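Local coordinates for protein putative acetyltransferase (Streptococcus mutans, PDB 4E2A) that probably transfers an acyl group, most likely acetyl from acetyl-CoA, as a GNAT-fold acetyltransferase, at residues L164-K169 with L175-Y180. Sequence-based numbering, arbitrary orientation.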
loop_
_atom_site.group_PDB
_atom_site.type_symbol
_atom_site.label_atom_id
_atom_site.label_comp_id
_atom_site.label_asym_id
_atom_site.label_seq_id
_atom_site.Cartn_x
_atom_site.Cartn_y
_atom_site.Cartn_z
ATOM N N LEU B 164 0.085 15.730 2.301
ATOM C CA LEU B 164 -0.966 14.822 1.888
ATOM C C LEU B 164 -0.512 14.080 0.632
ATOM O O LEU B 164 0.462 14.466 -0.006
ATOM C CB LEU B 164 -2.273 15.589 1.657
ATOM C CG LEU B 164 -2.215 16.837 0.769
ATOM C CD1 LEU B 164 -2.224 16.404 -0.670
ATOM C CD2 LEU B 164 -3.418 17.738 1.046
ATOM N N GLY B 165 -1.198 12.993 0.306
ATOM C CA GLY B 165 -0.892 12.234 -0.888
ATOM C C GLY B 165 -1.922 12.488 -1.962
ATOM O O GLY B 165 -3.095 12.665 -1.664
ATOM N N VAL B 166 -1.481 12.513 -3.216
ATOM C CA VAL B 166 -2.397 12.681 -4.335
ATOM C C VAL B 166 -1.976 11.760 -5.481
ATOM O O VAL B 166 -0.787 11.560 -5.727
ATOM C CB VAL B 166 -2.443 14.152 -4.834
ATOM C CG1 VAL B 166 -1.078 14.576 -5.371
ATOM C CG2 VAL B 166 -3.519 14.330 -5.905
ATOM N N TRP B 167 -2.965 11.201 -6.169
ATOM C CA TRP B 167 -2.736 10.293 -7.286
ATOM C C TRP B 167 -2.072 11.030 -8.451
ATOM O O TRP B 167 -2.551 12.080 -8.880
ATOM C CB TRP B 167 -4.074 9.706 -7.739
ATOM C CG TRP B 167 -3.956 8.670 -8.816
ATOM C CD1 TRP B 167 -2.859 7.900 -9.103
ATOM C CD2 TRP B 167 -4.965 8.300 -9.763
ATOM N NE1 TRP B 167 -3.133 7.065 -10.157
ATOM C CE2 TRP B 167 -4.421 7.301 -10.593
ATOM C CE3 TRP B 167 -6.283 8.724 -10.004
ATOM C CZ2 TRP B 167 -5.134 6.710 -11.628
ATOM C CZ3 TRP B 167 -6.998 8.139 -11.024
ATOM C CH2 TRP B 167 -6.424 7.140 -11.828
ATOM N N GLU B 168 -0.976 10.472 -8.964
ATOM C CA GLU B 168 -0.290 11.059 -10.110
ATOM C C GLU B 168 -1.233 11.518 -11.227
ATOM O O GLU B 168 -0.927 12.468 -11.931
ATOM C CB GLU B 168 0.735 10.081 -10.683
ATOM C CG GLU B 168 1.626 10.704 -11.743
ATOM C CD GLU B 168 2.813 9.825 -12.111
ATOM O OE1 GLU B 168 2.596 8.742 -12.712
ATOM O OE2 GLU B 168 3.959 10.222 -11.797
ATOM N N LYS B 169 -2.373 10.851 -11.381
ATOM C CA LYS B 169 -3.292 11.161 -12.481
ATOM C C LYS B 169 -4.376 12.172 -12.143
ATOM O O LYS B 169 -5.156 12.554 -13.018
ATOM C CB LYS B 169 -3.958 9.889 -13.011
ATOM C CG LYS B 169 -3.291 9.291 -14.234
ATOM C CD LYS B 169 -1.812 9.038 -14.003
ATOM C CE LYS B 169 -1.196 8.343 -15.211
ATOM N NZ LYS B 169 -1.934 7.093 -15.581
ATOM N N LEU B 175 -3.682 20.788 -8.875
ATOM C CA LEU B 175 -3.730 22.201 -9.149
ATOM C C LEU B 175 -4.304 22.969 -7.986
ATOM O O LEU B 175 -3.834 24.009 -7.612
ATOM C CB LEU B 175 -4.539 22.415 -10.432
ATOM C CG LEU B 175 -3.859 22.015 -11.733
ATOM C CD1 LEU B 175 -4.671 22.401 -12.952
ATOM C CD2 LEU B 175 -2.469 22.577 -11.834
ATOM N N LEU B 176 -5.314 22.392 -7.388
ATOM C CA LEU B 176 -5.929 22.977 -6.247
ATOM C C LEU B 176 -4.969 23.078 -5.055
ATOM O O LEU B 176 -4.833 24.120 -4.486
ATOM C CB LEU B 176 -7.171 22.194 -5.898
ATOM C CG LEU B 176 -8.017 22.839 -4.832
ATOM C CD1 LEU B 176 -9.346 23.270 -5.342
ATOM C CD2 LEU B 176 -8.166 21.965 -3.687
ATOM N N TYR B 177 -4.324 21.960 -4.731
ATOM C CA TYR B 177 -3.323 21.873 -3.710
ATOM C C TYR B 177 -2.202 22.876 -3.917
ATOM O O TYR B 177 -1.753 23.478 -3.000
ATOM C CB TYR B 177 -2.790 20.448 -3.642
ATOM C CG TYR B 177 -3.819 19.482 -3.117
ATOM C CD1 TYR B 177 -4.651 19.830 -2.121
ATOM C CD2 TYR B 177 -3.963 18.230 -3.656
ATOM C CE1 TYR B 177 -5.583 18.972 -1.668
ATOM C CE2 TYR B 177 -4.887 17.390 -3.215
ATOM C CZ TYR B 177 -5.694 17.758 -2.236
ATOM O OH TYR B 177 -6.589 16.880 -1.825
ATOM N N ALA B 178 -1.796 23.060 -5.147
ATOM C CA ALA B 178 -0.694 23.963 -5.442
ATOM C C ALA B 178 -1.085 25.400 -5.069
ATOM O O ALA B 178 -0.231 26.218 -4.735
ATOM C CB ALA B 178 -0.295 23.869 -6.908
ATOM N N LYS B 179 -2.378 25.692 -5.085
ATOM C CA LYS B 179 -2.816 27.062 -4.814
ATOM C C LYS B 179 -2.714 27.405 -3.337
ATOM O O LYS B 179 -2.579 28.584 -2.961
ATOM C CB LYS B 179 -4.229 27.316 -5.338
ATOM C CG LYS B 179 -4.265 27.565 -6.824
ATOM C CD LYS B 179 -5.630 28.065 -7.266
ATOM C CE LYS B 179 -5.965 29.391 -6.593
ATOM N NZ LYS B 179 -7.343 29.845 -6.912
ATOM N N TYR B 180 -2.782 26.375 -2.501
ATOM C CA TYR B 180 -2.594 26.551 -1.069
ATOM C C TYR B 180 -1.122 26.510 -0.685
ATOM O O TYR B 180 -0.778 26.647 0.486
ATOM C CB TYR B 180 -3.375 25.495 -0.283
ATOM C CG TYR B 180 -4.860 25.780 -0.215
ATOM C CD1 TYR B 180 -5.364 26.703 0.694
ATOM C CD2 TYR B 180 -5.749 25.143 -1.075
ATOM C CE1 TYR B 180 -6.712 26.973 0.762
ATOM C CE2 TYR B 180 -7.103 25.403 -1.019
ATOM C CZ TYR B 180 -7.575 26.314 -0.099
ATOM O OH TYR B 180 -8.919 26.575 -0.051
#
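Leu-164 and Tyr-177 carry most of this apolar contact, the leucine laying both methyls over one face of the phenol ring. CD1 of Leu-164 makes a CH-pi contact, 3.9 Å from the centroid of the Tyr-177 ring and 15° off the ring normal. The two methyls sit side by side on that face, CD1 toward the CE2 edge and CD2 toward the CE1 edge. CD2 of Leu-164 comes nearest CE1 of Tyr-177, at 3.7 Å. CD1 of Leu-164 lies 3.8 Å from CE2 of Tyr-177. In Leu-164 a chi1 of 50° tucks CG back over the main chain, and the fork presents both methyls to the ring.

Val-166, two residues along the strand, meets the same ring differently: its CG2 stands at the edge, near the ring plane, 4.3 Å from CE2 of Tyr-177, a looser touch. The tyrosine side chain leaves the helix with CG anti to its own carbonyl carbon (chi1 -69°), which carries the ring across to the strand. No hydrogen bond links the two segments.

Strand 161-167, helix 171-179 and strand 183-192 form a beta-alpha-beta crossover whose two strands are parallel, with antiparallel strand 195-205 inserted between them, as in the C-terminal half of the GNAT fold. The helix turns back to pack on the sheet face to which Leu-164 and Val-166 point, and the CA atoms of Val-166 and Tyr-177 are 9.3 Å apart. Leu-202 of strand 195-205 touches both Val-166 and Tyr-177, and Phe-182 touches both Leu-164 and Tyr-177, continuing the apolar layer around the ring.

Within the sheet, backbone hydrogen bonds tie Leu-164 to Leu-202 and Val-166 to Trp-200, while the hydroxyl of Tyr-180 hydrogen-bonds Glu-148 of helix 142-157.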